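PDB 5F7V: Lmo0181 protein from Listeria monocytogenes serovar 1/2a, which binds the cyclic glucan cycloalternan and, as a solute-binding lipoprotein, probably delivers it to an ABC transporter for uptake. Local coordinates for residues Q234-A246 against L254-D266. Residues are numbered along the deposited sequence; the frame is centred on the assembly and turned at random. Where two conformers were deposited one is given.
Sequences QLPEDLFMNGQIA and LFDMFQDAPFKWD. With GLC (alpha-D-glucopyranose), chain B.
Phe240 touches two other phenylalanines, Phe258 and Phe263, and the three rings form the aromatic cluster that joins helix 236-241 to residues 254-266. Phe263 comes in edge-to-face: its CE1-CZ rim points at one face of Phe240, planes at 86° and centroids 5.2 Å apart. The Phe258 ring meets Phe240 at an intermediate tilt of 47°, with Phe240 CD2 standing 3.7 Å above the Phe258 plane near its rim; Leu254 CB lies over the opposite face, also toward the rim. With CG anti to the backbone N (chi1 -176°), Phe240 reaches off the helix into this group, and it also packs on Ile133 of strand 119-135.

Met241 fills the next position along. Folded at both chi2 and chi3, its chain brings SD to 3.6 Å from Phe258 CD1, an oblique Met-aromatic contact, and sets SD beside Ala261, while the terminal CE ends 3.4 Å from Asp260 OD1. The helix stops here in a Schellman motif, with Gly243 at positive phi as C-prime and Gln244 N bonded to Leu239 O. Phe263 turns its edge to this end too, CZ lying 3.2 Å from Phe240 O.

At the other end of the helix the contact runs into the sugar pocket of this periplasmic-binding-protein fold. Glu237 CB sits at the edge of Phe258, 3.7 Å from CZ, and Leu254 crosses Glu237 at about a right angle, CD1 against CB. Beyond this apolar stem the two carboxylate oxygens grip neighbouring hydroxyls of one glucose: OE1 accepts from O3 at 2.7 Å and OE2 from O4, a glucose that Trp253 NE1 also bonds.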
ATOM      1  N   GLN A 234     -17.119  -7.302   7.115  1.00 11.59           N
ATOM      2  CA  GLN A 234     -16.733  -5.890   7.160  1.00 11.04           C
ATOM      3  C   GLN A 234     -15.226  -5.721   6.983  1.00 10.29           C
ATOM      4  O   GLN A 234     -14.516  -6.704   6.802  1.00 11.35           O
ATOM      5  CB  GLN A 234     -17.161  -5.292   8.504  1.00 11.43           C
ATOM      6  CG  GLN A 234     -18.611  -5.566   8.872  1.00 12.09           C
ATOM      7  CD  GLN A 234     -18.981  -4.635   9.985  1.00 12.35           C
ATOM      8  OE1 GLN A 234     -19.158  -5.060  11.137  1.00 13.28           O
ATOM      9  NE2 GLN A 234     -19.056  -3.356   9.675  1.00 11.87           N
ATOM     10  N   LEU A 235     -14.750  -4.492   7.058  1.00  9.13           N
ATOM     11  CA  LEU A 235     -13.334  -4.161   7.030  1.00  8.18           C
ATOM     12  C   LEU A 235     -13.024  -3.307   8.231  1.00  7.44           C
ATOM     13  O   LEU A 235     -13.890  -2.624   8.777  1.00  7.31           O
ATOM     14  CB  LEU A 235     -12.997  -3.429   5.732  1.00  8.51           C
ATOM     15  CG  LEU A 235     -13.116  -4.292   4.468  1.00  8.90           C
ATOM     16  CD1 LEU A 235     -12.956  -3.388   3.242  1.00  9.28           C
ATOM     17  CD2 LEU A 235     -12.149  -5.466   4.423  1.00  8.94           C
ATOM     18  N   PRO A 236     -11.758  -3.312   8.693  1.00  6.71           N
ATOM     19  CA  PRO A 236     -11.430  -2.514   9.856  1.00  6.32           C
ATOM     20  C   PRO A 236     -11.758  -1.033   9.744  1.00  6.16           C
ATOM     21  O   PRO A 236     -12.183  -0.396  10.709  1.00  5.90           O
ATOM     22  CB  PRO A 236      -9.940  -2.774  10.083  1.00  6.33           C
ATOM     23  CG  PRO A 236      -9.593  -3.914   9.240  1.00  6.61           C
ATOM     24  CD  PRO A 236     -10.637  -4.136   8.198  1.00  6.68           C
ATOM     25  N   GLU A 237     -11.569  -0.452   8.562  1.00  5.93           N
ATOM     26  CA  GLU A 237     -11.894   0.963   8.393  1.00  6.18           C
ATOM     27  C   GLU A 237     -13.397   1.232   8.616  1.00  6.37           C
ATOM     28  O   GLU A 237     -13.775   2.322   9.037  1.00  6.18           O
ATOM     29  CB  GLU A 237     -11.442   1.457   7.020  1.00  6.53           C
ATOM     30  CG  GLU A 237     -11.971   0.684   5.860  1.00  6.97           C
ATOM     31  CD  GLU A 237     -11.046  -0.461   5.416  1.00  7.06           C
ATOM     32  OE1 GLU A 237     -10.223  -1.080   6.167  1.00  6.43           O
ATOM     33  OE2 GLU A 237     -11.140  -0.735   4.182  1.00  8.14           O
ATOM     34  N   ASP A 238     -14.252   0.232   8.404  1.00  6.64           N
ATOM     35  CA  ASP A 238     -15.689   0.407   8.677  1.00  7.31           C
ATOM     36  C   ASP A 238     -15.937   0.480  10.182  1.00  6.89           C
ATOM     37  O   ASP A 238     -16.671   1.338  10.687  1.00  7.00           O
ATOM     38  CB  ASP A 238     -16.530  -0.738   8.110  1.00  8.32           C
ATOM     39  CG  ASP A 238     -16.272  -1.036   6.654  1.00  9.27           C
ATOM     40  OD1 ASP A 238     -16.015  -0.075   5.916  1.00 11.23           O
ATOM     41  OD2 ASP A 238     -16.360  -2.211   6.238  1.00 10.46           O
ATOM     42  N   LEU A 239     -15.276  -0.404  10.929  1.00  6.38           N
ATOM     43  CA  LEU A 239     -15.363  -0.315  12.406  1.00  6.21           C
ATOM     44  C   LEU A 239     -14.798   1.000  12.928  1.00  5.89           C
ATOM     45  O   LEU A 239     -15.295   1.666  13.834  1.00  5.80           O
ATOM     46  CB  LEU A 239     -14.697  -1.498  13.077  1.00  6.20           C
ATOM     47  CG  LEU A 239     -15.542  -2.781  13.178  1.00  6.73           C
ATOM     48  CD1 LEU A 239     -15.960  -3.361  11.836  1.00  7.05           C
ATOM     49  CD2 LEU A 239     -14.833  -3.813  14.059  1.00  6.94           C
ATOM     50  N   PHE A 240     -13.694   1.427  12.321  1.00  5.52           N
ATOM     51  CA  PHE A 240     -13.121   2.741  12.686  1.00  5.54           C
ATOM     52  C   PHE A 240     -14.092   3.896  12.447  1.00  6.08           C
ATOM     53  O   PHE A 240     -14.293   4.745  13.335  1.00  6.03           O
ATOM     54  CB  PHE A 240     -11.791   2.964  11.941  1.00  5.20           C
ATOM     55  CG  PHE A 240     -11.078   4.242  12.326  1.00  4.98           C
ATOM     56  CD1 PHE A 240     -10.347   4.291  13.511  1.00  4.85           C
ATOM     57  CD2 PHE A 240     -11.150   5.393  11.544  1.00  5.10           C
ATOM     58  CE1 PHE A 240      -9.690   5.433  13.885  1.00  4.88           C
ATOM     59  CE2 PHE A 240     -10.471   6.551  11.943  1.00  5.12           C
ATOM     60  CZ  PHE A 240      -9.746   6.556  13.101  1.00  4.96           C
ATOM     61  N   MET A 241     -14.730   3.922  11.274  1.00  6.76           N
ATOM     62  CA  MET A 241     -15.785   4.907  11.011  1.00  7.81           C
ATOM     63  C   MET A 241     -16.955   4.816  11.965  1.00  7.69           C
ATOM     64  O   MET A 241     -17.556   5.851  12.229  1.00  8.58           O
ATOM     65  CB  MET A 241     -16.274   4.747   9.571  1.00  8.87           C
ATOM     66  CG  MET A 241     -15.240   5.323   8.606  1.00  9.75           C
ATOM     67  SD  MET A 241     -15.133   7.135   8.627  1.00 12.30           S
ATOM     68  CE  MET A 241     -16.558   7.775   7.749  1.00 12.73           C
ATOM     69  N   ASN A 242     -17.244   3.626  12.483  1.00  7.36           N
ATOM     70  CA  ASN A 242     -18.326   3.383  13.439  1.00  7.55           C
ATOM     71  C   ASN A 242     -17.891   3.668  14.878  1.00  7.28           C
ATOM     72  O   ASN A 242     -18.689   3.354  15.771  1.00  7.79           O
ATOM     73  CB  ASN A 242     -18.842   1.937  13.264  1.00  7.85           C
ATOM     74  CG  ASN A 242     -20.288   1.731  13.749  1.00  8.35           C
ATOM     75  OD1 ASN A 242     -21.138   2.564  13.474  1.00  9.54           O
ATOM     76  ND2 ASN A 242     -20.563   0.608  14.406  1.00  8.31           N
ATOM     77  N   GLY A 243     -16.742   4.318  15.093  1.00  6.77           N
ATOM     78  CA  GLY A 243     -16.321   4.662  16.439  1.00  6.49           C
ATOM     79  C   GLY A 243     -15.818   3.526  17.287  1.00  6.16           C
ATOM     80  O   GLY A 243     -15.793   3.646  18.526  1.00  6.45           O
ATOM     81  N   GLN A 244     -15.480   2.389  16.692  1.00  5.66           N
ATOM     82  CA  GLN A 244     -15.193   1.175  17.457  1.00  5.46           C
ATOM     83  C   GLN A 244     -13.689   0.853  17.560  1.00  4.91           C
ATOM     84  O   GLN A 244     -13.366  -0.199  18.120  1.00  4.76           O
ATOM     85  CB  GLN A 244     -15.894  -0.027  16.841  1.00  5.68           C
ATOM     86  CG  GLN A 244     -17.412   0.039  16.929  1.00  6.20           C
ATOM     87  CD  GLN A 244     -18.011  -1.192  16.309  1.00  6.57           C
ATOM     88  OE1 GLN A 244     -18.499  -1.151  15.159  1.00  7.35           O
ATOM     89  NE2 GLN A 244     -17.925  -2.279  17.019  1.00  6.66           N
ATOM     90  N   ILE A 245     -12.778   1.646  16.981  1.00  4.57           N
ATOM     91  CA  ILE A 245     -11.341   1.363  16.998  1.00  4.34           C
ATOM     92  C   ILE A 245     -10.580   2.639  17.370  1.00  4.12           C
ATOM     93  O   ILE A 245     -10.665   3.645  16.676  1.00  4.22           O
ATOM     94  CB  ILE A 245     -10.894   0.780  15.645  1.00  4.30           C
ATOM     95  CG1 ILE A 245     -11.568  -0.555  15.317  1.00  4.50           C
ATOM     96  CG2 ILE A 245      -9.377   0.674  15.606  1.00  4.13           C
ATOM     97  CD1 ILE A 245     -11.287  -1.156  13.962  1.00  4.57           C
ATOM     98  N   ALA A 246      -9.809   2.602  18.448  1.00  3.99           N
ATOM     99  CA  ALA A 246      -9.068   3.797  18.831  1.00  3.96           C
ATOM    100  C   ALA A 246      -7.847   4.070  17.969  1.00  3.82           C
ATOM    101  O   ALA A 246      -7.557   5.236  17.700  1.00  3.86           O
ATOM    102  CB  ALA A 246      -8.655   3.706  20.293  1.00  3.97           C
ATOM    103  N   LEU A 254      -6.621   6.051   2.804  1.00  4.86           N
ATOM    104  CA  LEU A 254      -7.931   6.155   3.456  1.00  5.17           C
ATOM    105  C   LEU A 254      -8.205   7.546   4.025  1.00  5.35           C
ATOM    106  O   LEU A 254      -9.261   7.740   4.615  1.00  5.37           O
ATOM    107  CB  LEU A 254      -8.095   5.095   4.546  1.00  5.10           C
ATOM    108  CG  LEU A 254      -8.173   3.683   3.947  1.00  5.30           C
ATOM    109  CD1 LEU A 254      -8.414   2.674   5.079  1.00  5.30           C
ATOM    110  CD2 LEU A 254      -9.192   3.500   2.828  1.00  5.68           C
ATOM    111  N   PHE A 255      -7.308   8.505   3.851  1.00  5.55           N
ATOM    112  CA  PHE A 255      -7.604   9.838   4.347  1.00  5.90           C
ATOM    113  C   PHE A 255      -8.867  10.410   3.699  1.00  6.73           C
ATOM    114  O   PHE A 255      -9.644  11.046   4.404  1.00  6.79           O
ATOM    115  CB  PHE A 255      -6.458  10.798   4.039  1.00  5.75           C
ATOM    116  CG  PHE A 255      -5.247  10.672   4.929  1.00  5.42           C
ATOM    117  CD1 PHE A 255      -5.108   9.680   5.906  1.00  5.14           C
ATOM    118  CD2 PHE A 255      -4.175  11.540   4.707  1.00  5.48           C
ATOM    119  CE1 PHE A 255      -3.952   9.595   6.657  1.00  5.05           C
ATOM    120  CE2 PHE A 255      -3.038  11.466   5.457  1.00  5.24           C
ATOM    121  CZ  PHE A 255      -2.925  10.477   6.420  1.00  5.00           C
ATOM    122  N   ASP A 256      -9.117  10.184   2.409  1.00  7.70           N
ATOM    123  CA  ASP A 256     -10.347  10.691   1.798  1.00  9.16           C
ATOM    124  C   ASP A 256     -11.589  10.067   2.463  1.00  8.88           C
ATOM    125  O   ASP A 256     -12.503  10.816   2.808  1.00  8.92           O
ATOM    126  CB  ASP A 256     -10.365  10.441   0.283  1.00 10.93           C
ATOM    127  CG  ASP A 256     -11.603  11.000  -0.378  1.00 13.58           C
ATOM    128  OD1 ASP A 256     -11.637  12.225  -0.562  1.00 16.49           O
ATOM    129  OD2 ASP A 256     -12.556  10.227  -0.659  1.00 16.33           O
ATOM    130  N   MET A 257     -11.619   8.748   2.658  0.70  8.74           N
ATOM    131  CA  MET A 257     -12.737   8.071   3.330  0.70  9.11           C
ATOM    132  C   MET A 257     -13.054   8.723   4.669  0.70  8.55           C
ATOM    133  O   MET A 257     -14.219   8.935   5.030  0.70  8.95           O
ATOM    134  CB  MET A 257     -12.361   6.597   3.573  0.70  9.84           C
ATOM    135  CG  MET A 257     -13.399   5.700   4.218  0.70 10.89           C
ATOM    136  SD  MET A 257     -12.828   4.001   4.114  0.70 12.58           S
ATOM    137  CE  MET A 257     -13.093   3.580   2.398  0.70 12.55           C
ATOM    138  N   PHE A 258     -11.998   9.045   5.404  1.00  7.71           N
ATOM    139  CA  PHE A 258     -12.120   9.457   6.789  1.00  7.34           C
ATOM    140  C   PHE A 258     -12.399  10.941   6.932  1.00  7.29           C
ATOM    141  O   PHE A 258     -12.603  11.395   8.047  1.00  7.17           O
ATOM    142  CB  PHE A 258     -10.888   9.049   7.596  1.00  6.84           C
ATOM    143  CG  PHE A 258     -10.691   7.553   7.744  1.00  6.55           C
ATOM    144  CD1 PHE A 258     -11.707   6.611   7.570  1.00  6.74           C
ATOM    145  CD2 PHE A 258      -9.454   7.085   8.063  1.00  6.33           C
ATOM    146  CE1 PHE A 258     -11.483   5.255   7.724  1.00  6.67           C
ATOM    147  CE2 PHE A 258      -9.204   5.716   8.202  1.00  6.17           C
ATOM    148  CZ  PHE A 258     -10.219   4.797   8.034  1.00  6.20           C
ATOM    149  N   GLN A 259     -12.468  11.713   5.849  1.00  7.46           N
ATOM    150  CA  GLN A 259     -12.752  13.146   5.987  1.00  7.74           C
ATOM    151  C   GLN A 259     -14.048  13.373   6.735  1.00  8.28           C
ATOM    152  O   GLN A 259     -14.155  14.344   7.474  1.00  8.42           O
ATOM    153  CB  GLN A 259     -12.822  13.876   4.635  1.00  7.96           C
ATOM    154  CG  GLN A 259     -11.504  13.849   3.853  1.00  7.74           C
ATOM    155  CD  GLN A 259     -10.404  14.614   4.569  1.00  7.62           C
ATOM    156  OE1 GLN A 259     -10.487  15.820   4.694  1.00  7.96           O
ATOM    157  NE2 GLN A 259      -9.415  13.920   5.094  1.00  7.21           N
ATOM    158  N   ASP A 260     -15.046  12.516   6.555  1.00  9.03           N
ATOM    159  CA  ASP A 260     -16.327  12.719   7.236  1.00  9.97           C
ATOM    160  C   ASP A 260     -16.521  11.719   8.363  1.00  9.81           C
ATOM    161  O   ASP A 260     -17.653  11.467   8.794  1.00 10.45           O
ATOM    162  CB  ASP A 260     -17.516  12.740   6.274  1.00 11.20           C
ATOM    163  CG  ASP A 260     -17.692  11.464   5.513  1.00 12.01           C
ATOM    164  OD1 ASP A 260     -16.933  10.495   5.709  1.00 13.26           O
ATOM    165  OD2 ASP A 260     -18.611  11.411   4.642  1.00 13.51           O
ATOM    166  N   ALA A 261     -15.425  11.232   8.930  1.00  9.32           N
ATOM    167  CA  ALA A 261     -15.535  10.452  10.161  1.00  9.06           C
ATOM    168  C   ALA A 261     -16.212  11.314  11.206  1.00  9.41           C
ATOM    169  O   ALA A 261     -15.863  12.500  11.313  1.00  9.30           O
ATOM    170  CB  ALA A 261     -14.166  10.034  10.690  1.00  8.85           C
ATOM    171  N   PRO A 262     -17.181  10.771  11.979  1.00  9.54           N
ATOM    172  CA  PRO A 262     -17.938  11.623  12.885  1.00  9.92           C
ATOM    173  C   PRO A 262     -17.259  11.769  14.256  1.00  9.42           C
ATOM    174  O   PRO A 262     -17.919  11.723  15.301  1.00 10.93           O
ATOM    175  CB  PRO A 262     -19.258  10.852  13.020  1.00 10.18           C
ATOM    176  CG  PRO A 262     -18.820   9.439  12.979  1.00 10.05           C
ATOM    177  CD  PRO A 262     -17.755   9.411  11.916  1.00  9.75           C
ATOM    178  N   PHE A 263     -15.966  12.058  14.265  1.00  8.36           N
ATOM    179  CA  PHE A 263     -15.156  12.253  15.461  1.00  7.60           C
ATOM    180  C   PHE A 263     -13.870  12.947  15.021  1.00  7.22           C
ATOM    181  O   PHE A 263     -13.555  12.986  13.814  1.00  7.35           O
ATOM    182  CB  PHE A 263     -14.848  10.930  16.190  1.00  7.10           C
ATOM    183  CG  PHE A 263     -14.342   9.825  15.310  1.00  6.57           C
ATOM    184  CD1 PHE A 263     -13.014   9.780  14.926  1.00  6.18           C
ATOM    185  CD2 PHE A 263     -15.198   8.839  14.865  1.00  6.49           C
ATOM    186  CE1 PHE A 263     -12.566   8.765  14.102  1.00  5.92           C
ATOM    187  CE2 PHE A 263     -14.779   7.803  14.065  1.00  6.23           C
ATOM    188  CZ  PHE A 263     -13.448   7.772  13.684  1.00  6.03           C
ATOM    189  N   LYS A 264     -13.145  13.517  15.966  1.00  7.15           N
ATOM    190  CA  LYS A 264     -11.817  14.082  15.670  1.00  7.03           C
ATOM    191  C   LYS A 264     -10.781  12.967  15.615  1.00  6.12           C
ATOM    192  O   LYS A 264     -10.823  12.017  16.418  1.00  5.87           O
ATOM    193  CB  LYS A 264     -11.424  15.061  16.770  1.00  7.77           C
ATOM    194  CG  LYS A 264     -12.424  16.208  16.972  1.00  9.03           C
ATOM    195  CD  LYS A 264     -12.700  17.083  15.784  1.00 10.43           C
ATOM    196  CE  LYS A 264     -13.864  18.044  16.032  1.00 12.10           C
ATOM    197  NZ  LYS A 264     -15.161  17.408  16.433  1.00 13.50           N
ATOM    198  N   TRP A 265      -9.862  13.073  14.652  1.00  5.54           N
ATOM    199  CA  TRP A 265      -8.855  12.063  14.452  1.00  5.04           C
ATOM    200  C   TRP A 265      -7.576  12.711  13.979  1.00  4.93           C
ATOM    201  O   TRP A 265      -7.571  13.794  13.367  1.00  5.28           O
ATOM    202  CB  TRP A 265      -9.313  10.997  13.462  1.00  4.84           C
ATOM    203  CG  TRP A 265      -9.725  11.463  12.083  1.00  4.89           C
ATOM    204  CD1 TRP A 265     -10.911  12.025  11.726  1.00  5.16           C
ATOM    205  CD2 TRP A 265      -8.957  11.414  10.891  1.00  4.76           C
ATOM    206  NE1 TRP A 265     -10.942  12.344  10.395  1.00  5.22           N
ATOM    207  CE2 TRP A 265      -9.750  11.949   9.849  1.00  4.98           C
ATOM    208  CE3 TRP A 265      -7.683  10.927  10.586  1.00  4.59           C
ATOM    209  CZ2 TRP A 265      -9.311  11.998   8.553  1.00  5.00           C
ATOM    210  CZ3 TRP A 265      -7.257  10.975   9.274  1.00  4.59           C
ATOM    211  CH2 TRP A 265      -8.071  11.501   8.276  1.00  4.82           C
ATOM    212  N   ASP A 266      -6.478  11.983  14.180  1.00  4.59           N
ATOM    213  CA  ASP A 266      -5.169  12.456  13.726  1.00  4.51           C
ATOM    214  C   ASP A 266      -4.303  11.235  13.434  1.00  4.23           C
ATOM    215  O   ASP A 266      -4.781  10.097  13.443  1.00  4.10           O
ATOM    216  CB  ASP A 266      -4.567  13.444  14.744  1.00  4.72           C
ATOM    217  CG  ASP A 266      -3.589  14.467  14.161  1.00  4.98           C
ATOM    218  OD1 ASP A 266      -3.132  14.330  13.000  1.00  4.85           O
ATOM    219  OD2 ASP A 266      -3.319  15.431  14.935  1.00  5.58           O
TER
HETATM  220  C1  GLC B   2      -5.595  -1.660   4.074  1.00  3.33           C
HETATM  221  C2  GLC B   2      -6.607  -2.163   5.088  1.00  3.64           C
HETATM  222  C3  GLC B   2      -7.795  -2.824   4.436  1.00  3.99           C
HETATM  223  C4  GLC B   2      -8.370  -1.963   3.325  1.00  4.06           C
HETATM  224  C5  GLC B   2      -7.286  -1.571   2.343  1.00  3.76           C
HETATM  225  C6  GLC B   2      -7.871  -0.541   1.391  1.00  3.49           C
HETATM  226  O2  GLC B   2      -5.995  -3.041   6.041  1.00  3.81           O
HETATM  227  O3  GLC B   2      -8.800  -3.247   5.342  1.00  4.64           O
HETATM  228  O4  GLC B   2      -9.450  -2.625   2.679  1.00  5.61           O
HETATM  229  O5  GLC B   2      -6.241  -0.889   3.036  1.00  3.34           O
HETATM  230  O6  GLC B   2      -6.936  -0.088   0.405  1.00  3.23           O